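Long-range contact in 3-methylornithine synthase (Methanosarcina barkeri, PDB 3T7V), which isomerises L-lysine to (3R)-3-methyl-D-ornithine by a radical mechanism, using a [4Fe-4S] cluster and S-adenosylmethionine, in pyrrolysine biosynthesis: residues 132-146 with 157-169. Numbering follows the deposited sequence.
Sequences VQIVKEELGLPIMIS and KAREKGANFLALY. With MD0 (5-amino-D-isoleucine), chain D; SAM (S-adenosylmethionine), chain C.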
# COMPACT_ATOMS: atom_id res chain seq x y z
N VAL A 132 -13.13 -1.41 14.56
CA VAL A 132 -12.57 -2.68 14.09
C VAL A 132 -13.42 -3.88 14.50
O VAL A 132 -13.66 -4.78 13.67
CB VAL A 132 -11.13 -2.83 14.68
CG1 VAL A 132 -10.53 -4.21 14.34
CG2 VAL A 132 -10.20 -1.74 14.12
N GLN A 133 -13.95 -3.87 15.73
CA GLN A 133 -14.78 -4.99 16.20
C GLN A 133 -16.01 -5.11 15.29
O GLN A 133 -16.37 -6.21 14.90
CB GLN A 133 -15.20 -4.72 17.63
CG GLN A 133 -16.15 -5.82 18.18
CD GLN A 133 -16.61 -5.56 19.59
OE1 GLN A 133 -16.08 -4.75 20.28
NE2 GLN A 133 -17.68 -6.21 19.99
N ILE A 134 -16.68 -4.01 14.96
CA ILE A 134 -17.89 -4.06 14.14
C ILE A 134 -17.59 -4.54 12.78
O ILE A 134 -18.33 -5.40 12.25
CB ILE A 134 -18.62 -2.68 14.13
CG1 ILE A 134 -19.25 -2.44 15.51
CG2 ILE A 134 -19.66 -2.62 13.02
CD1 ILE A 134 -19.62 -1.02 15.77
N VAL A 135 -16.54 -4.02 12.15
CA VAL A 135 -16.21 -4.53 10.83
C VAL A 135 -15.83 -6.03 10.84
O VAL A 135 -16.22 -6.80 9.94
CB VAL A 135 -15.05 -3.69 10.21
CG1 VAL A 135 -14.62 -4.31 8.86
CG2 VAL A 135 -15.54 -2.21 10.03
N LYS A 136 -15.09 -6.50 11.85
CA LYS A 136 -14.69 -7.92 11.91
C LYS A 136 -15.98 -8.75 12.11
O LYS A 136 -16.12 -9.81 11.50
CB LYS A 136 -13.73 -8.14 13.05
CG LYS A 136 -13.05 -9.50 12.99
CD LYS A 136 -11.99 -9.49 11.90
CE LYS A 136 -11.26 -10.78 11.96
NZ LYS A 136 -10.07 -10.68 10.99
N GLU A 137 -16.90 -8.26 12.97
CA GLU A 137 -18.16 -9.02 13.19
C GLU A 137 -19.01 -9.10 11.92
O GLU A 137 -19.67 -10.12 11.68
CB GLU A 137 -18.96 -8.34 14.30
CG GLU A 137 -18.44 -8.58 15.70
CD GLU A 137 -19.26 -7.78 16.73
OE1 GLU A 137 -20.16 -6.92 16.34
OE2 GLU A 137 -18.97 -7.98 17.92
N GLU A 138 -19.01 -8.02 11.13
CA GLU A 138 -19.79 -7.96 9.88
C GLU A 138 -19.19 -8.80 8.82
O GLU A 138 -19.90 -9.57 8.12
CB GLU A 138 -19.89 -6.52 9.34
CG GLU A 138 -20.79 -5.62 10.18
CD GLU A 138 -22.25 -6.06 10.24
OE1 GLU A 138 -22.85 -5.90 11.31
OE2 GLU A 138 -22.81 -6.64 9.24
N LEU A 139 -17.86 -8.71 8.65
CA LEU A 139 -17.24 -9.34 7.47
C LEU A 139 -16.50 -10.64 7.69
O LEU A 139 -16.37 -11.46 6.79
CB LEU A 139 -16.21 -8.34 6.84
CG LEU A 139 -16.81 -7.04 6.34
CD1 LEU A 139 -15.66 -6.14 5.79
CD2 LEU A 139 -17.83 -7.35 5.28
N GLY A 140 -15.94 -10.81 8.87
CA GLY A 140 -15.14 -12.00 9.14
C GLY A 140 -13.80 -12.12 8.39
O GLY A 140 -13.09 -13.06 8.58
N LEU A 141 -13.47 -11.15 7.57
CA LEU A 141 -12.32 -11.20 6.66
C LEU A 141 -11.13 -10.68 7.39
O LEU A 141 -11.21 -9.94 8.41
CB LEU A 141 -12.53 -10.18 5.47
CG LEU A 141 -13.54 -10.65 4.40
CD1 LEU A 141 -13.79 -9.50 3.45
CD2 LEU A 141 -12.94 -11.87 3.65
N PRO A 142 -9.94 -11.06 6.93
CA PRO A 142 -8.73 -10.34 7.38
C PRO A 142 -8.84 -8.85 7.23
O PRO A 142 -9.42 -8.36 6.24
CB PRO A 142 -7.64 -10.88 6.44
CG PRO A 142 -8.20 -12.26 6.03
CD PRO A 142 -9.67 -12.01 5.87
N ILE A 143 -8.40 -8.16 8.24
CA ILE A 143 -8.47 -6.68 8.27
C ILE A 143 -7.09 -6.09 8.32
O ILE A 143 -6.25 -6.46 9.18
CB ILE A 143 -9.25 -6.17 9.52
CG1 ILE A 143 -10.70 -6.54 9.41
CG2 ILE A 143 -9.13 -4.62 9.68
CD1 ILE A 143 -11.49 -6.10 10.64
N MET A 144 -6.83 -5.18 7.40
CA MET A 144 -5.63 -4.33 7.46
C MET A 144 -6.11 -3.01 8.06
O MET A 144 -7.18 -2.52 7.71
CB MET A 144 -5.10 -4.07 6.04
CG MET A 144 -4.06 -2.95 6.00
SD MET A 144 -3.40 -2.89 4.27
CE MET A 144 -2.16 -4.07 4.45
N ILE A 145 -5.38 -2.49 9.01
CA ILE A 145 -5.65 -1.13 9.54
C ILE A 145 -4.54 -0.21 9.12
O ILE A 145 -3.32 -0.57 9.19
CB ILE A 145 -5.90 -1.15 11.07
CG1 ILE A 145 -4.69 -1.69 11.83
CG2 ILE A 145 -7.24 -1.79 11.40
CD1 ILE A 145 -4.80 -1.47 13.37
N SER A 146 -4.93 1.03 8.75
CA SER A 146 -3.96 2.08 8.45
C SER A 146 -4.44 3.30 9.25
O SER A 146 -5.09 4.19 8.70
CB SER A 146 -3.98 2.40 6.93
OG SER A 146 -3.78 1.24 6.16
N LYS A 157 -5.28 -3.54 21.51
CA LYS A 157 -6.72 -3.76 21.59
C LYS A 157 -7.32 -4.08 20.21
O LYS A 157 -8.24 -4.93 20.09
CB LYS A 157 -7.40 -2.58 22.22
CG LYS A 157 -7.11 -2.49 23.73
CD LYS A 157 -7.68 -1.16 24.19
CE LYS A 157 -7.69 -1.16 25.67
NZ LYS A 157 -7.30 0.23 26.07
N ALA A 158 -6.80 -3.40 19.19
CA ALA A 158 -7.33 -3.69 17.86
C ALA A 158 -6.97 -5.07 17.35
O ALA A 158 -7.77 -5.68 16.66
CB ALA A 158 -6.89 -2.63 16.88
N ARG A 159 -5.81 -5.58 17.76
CA ARG A 159 -5.40 -6.97 17.46
C ARG A 159 -6.38 -7.95 18.08
O ARG A 159 -6.85 -8.90 17.45
CB ARG A 159 -3.97 -7.19 17.92
CG ARG A 159 -3.50 -8.64 17.68
CD ARG A 159 -3.43 -9.02 16.22
NE ARG A 159 -2.99 -10.39 16.10
CZ ARG A 159 -3.00 -11.07 14.95
NH1 ARG A 159 -3.35 -10.46 13.81
NH2 ARG A 159 -2.54 -12.30 14.94
N GLU A 160 -6.74 -7.69 19.33
CA GLU A 160 -7.69 -8.59 20.04
C GLU A 160 -9.09 -8.60 19.40
O GLU A 160 -9.76 -9.64 19.42
CB GLU A 160 -7.71 -8.18 21.52
CG GLU A 160 -8.43 -9.19 22.40
CD GLU A 160 -7.86 -10.63 22.47
OE1 GLU A 160 -6.63 -10.96 22.29
OE2 GLU A 160 -8.71 -11.47 22.80
N LYS A 161 -9.48 -7.49 18.73
CA LYS A 161 -10.75 -7.40 18.00
C LYS A 161 -10.72 -7.95 16.57
O LYS A 161 -11.73 -7.97 15.92
CB LYS A 161 -11.33 -5.97 17.95
CG LYS A 161 -11.60 -5.38 19.31
CD LYS A 161 -12.57 -6.22 20.12
CE LYS A 161 -13.15 -5.32 21.22
NZ LYS A 161 -14.08 -6.07 22.08
N GLY A 162 -9.53 -8.31 16.09
CA GLY A 162 -9.39 -9.04 14.81
C GLY A 162 -8.61 -8.31 13.73
O GLY A 162 -8.56 -8.78 12.59
N ALA A 163 -7.91 -7.25 14.07
CA ALA A 163 -7.02 -6.67 13.07
C ALA A 163 -5.84 -7.63 12.77
O ALA A 163 -5.23 -8.18 13.67
CB ALA A 163 -6.52 -5.31 13.55
N ASN A 164 -5.57 -7.84 11.48
CA ASN A 164 -4.52 -8.75 11.06
C ASN A 164 -3.26 -8.06 10.51
O ASN A 164 -2.18 -8.66 10.64
CB ASN A 164 -5.05 -9.63 9.91
CG ASN A 164 -6.16 -10.53 10.38
OD1 ASN A 164 -5.88 -11.58 11.02
ND2 ASN A 164 -7.34 -10.09 10.20
N PHE A 165 -3.36 -6.94 9.81
CA PHE A 165 -2.23 -6.25 9.18
C PHE A 165 -2.24 -4.84 9.70
O PHE A 165 -3.30 -4.21 9.89
CB PHE A 165 -2.50 -6.24 7.63
CG PHE A 165 -1.56 -7.03 6.82
CD1 PHE A 165 -0.28 -6.46 6.53
CD2 PHE A 165 -1.92 -8.23 6.28
CE1 PHE A 165 0.61 -7.16 5.71
CE2 PHE A 165 -1.02 -8.96 5.46
CZ PHE A 165 0.22 -8.40 5.17
N LEU A 166 -1.07 -4.33 9.91
CA LEU A 166 -0.87 -2.88 10.14
C LEU A 166 -0.11 -2.31 8.95
O LEU A 166 0.99 -2.78 8.64
CB LEU A 166 -0.04 -2.65 11.40
CG LEU A 166 0.35 -1.15 11.61
CD1 LEU A 166 -0.89 -0.33 11.87
CD2 LEU A 166 1.32 -1.11 12.76
N ALA A 167 -0.70 -1.33 8.29
CA ALA A 167 0.02 -0.65 7.19
C ALA A 167 0.46 0.71 7.70
O ALA A 167 -0.38 1.55 8.04
CB ALA A 167 -0.93 -0.51 5.97
N LEU A 168 1.75 0.90 7.79
CA LEU A 168 2.29 2.16 8.36
C LEU A 168 3.59 2.45 7.61
O LEU A 168 4.65 1.90 7.95
CB LEU A 168 2.55 1.94 9.91
CG LEU A 168 2.84 3.25 10.65
CD1 LEU A 168 1.58 4.12 10.77
CD2 LEU A 168 3.43 2.90 12.06
N TYR A 169 3.46 3.21 6.52
CA TYR A 169 4.60 3.29 5.61
C TYR A 169 5.60 4.33 6.05
O TYR A 169 5.25 5.38 6.55
CB TYR A 169 4.11 3.68 4.16
CG TYR A 169 2.94 2.82 3.66
CD1 TYR A 169 2.81 1.49 4.08
CD2 TYR A 169 2.00 3.35 2.84
CE1 TYR A 169 1.69 0.73 3.67
CE2 TYR A 169 0.90 2.63 2.43
CZ TYR A 169 0.74 1.33 2.87
OH TYR A 169 -0.38 0.61 2.46
C MD0 D . -3.80 1.97 -1.72
N MD0 D . -5.28 3.90 -1.71
O MD0 D . -3.68 0.77 -1.42
CA MD0 D . -4.70 2.84 -0.89
CB MD0 D . -3.92 3.44 0.31
CD MD0 D . -3.18 2.71 2.68
NE MD0 D . -2.84 1.55 3.48
CG MD0 D . -3.50 2.28 1.25
CG2 MD0 D . -2.66 4.26 -0.10
OXT MD0 D . -3.22 2.50 -2.67
N SAM C . -2.81 8.64 7.82
CA SAM C . -2.21 7.39 7.90
C SAM C . -0.78 7.37 7.54
O SAM C . -0.22 8.40 7.12
OXT SAM C . -0.14 6.29 7.80
CB SAM C . -2.56 6.58 6.86
CG SAM C . -2.68 7.07 5.48
SD SAM C . -1.67 6.09 4.29
CE SAM C . -2.94 5.39 3.27
C5' SAM C . -1.06 7.38 3.22
C4' SAM C . 0.08 7.04 2.60
O4' SAM C . -0.67 7.27 1.25
C3' SAM C . 1.16 7.76 2.85
O3' SAM C . 1.78 6.70 3.59
C2' SAM C . 1.65 7.64 1.40
O2' SAM C . 2.58 6.53 1.18
C1' SAM C . 0.46 7.56 0.42
N9 SAM C . 0.18 8.93 -0.15
C8 SAM C . -0.34 10.05 0.46
N7 SAM C . -0.37 11.04 -0.41
C5 SAM C . 0.13 10.57 -1.61
C6 SAM C . 0.40 11.18 -2.84
N6 SAM C . 0.16 12.47 -3.07
N1 SAM C . 0.86 10.42 -3.84
C2 SAM C . 1.14 9.09 -3.66
N3 SAM C . 1.00 8.50 -2.46
C4 SAM C . 0.46 9.25 -1.44
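Lys136 reaches from its helix across Gly162, and its NZ joins two backbone carbonyls: Gly162 O at 2.9 Å, met on a lone pair in the carbonyl plane, and Leu141 O, met from above the plane. A bend at chi2 (75°) lays CD and CE along Gly162, whose Schellman turn closes helix 152-160; a CB there would collide with Lys136 CG. A methionine in place of Lys136 would probably leave both carbonyls without this donor and remove the link it makes between the two loops. Beyond the loops, strands 143-146 and 163-167 run parallel as neighbours in the radical SAM TIM-type barrel, joined by helix 152-160 as a beta-alpha-beta crossover. Ile143 O accepts from Asn164 N (2.8 Å) and Phe165 N (3.0 Å); Ile145 then bonds Phe165 O through N and Ala167 N through O, the latter nearly straight (174°). On the helix-facing side, Ile145 CG2 meets Ala163 CB at 4.2 Å and CD1 meets Ala158. On the other, Met144 CE lies obliquely 3.7 Å from Phe165 CD1, with SD against Ala167 CB. At the end of strand 143-146, Ser146 OG, also bonded to Asp112, and, just past strand 163-167, Tyr169 OH accept from the 5-amino-D-isoleucine NE at 2.9 and 2.8 Å.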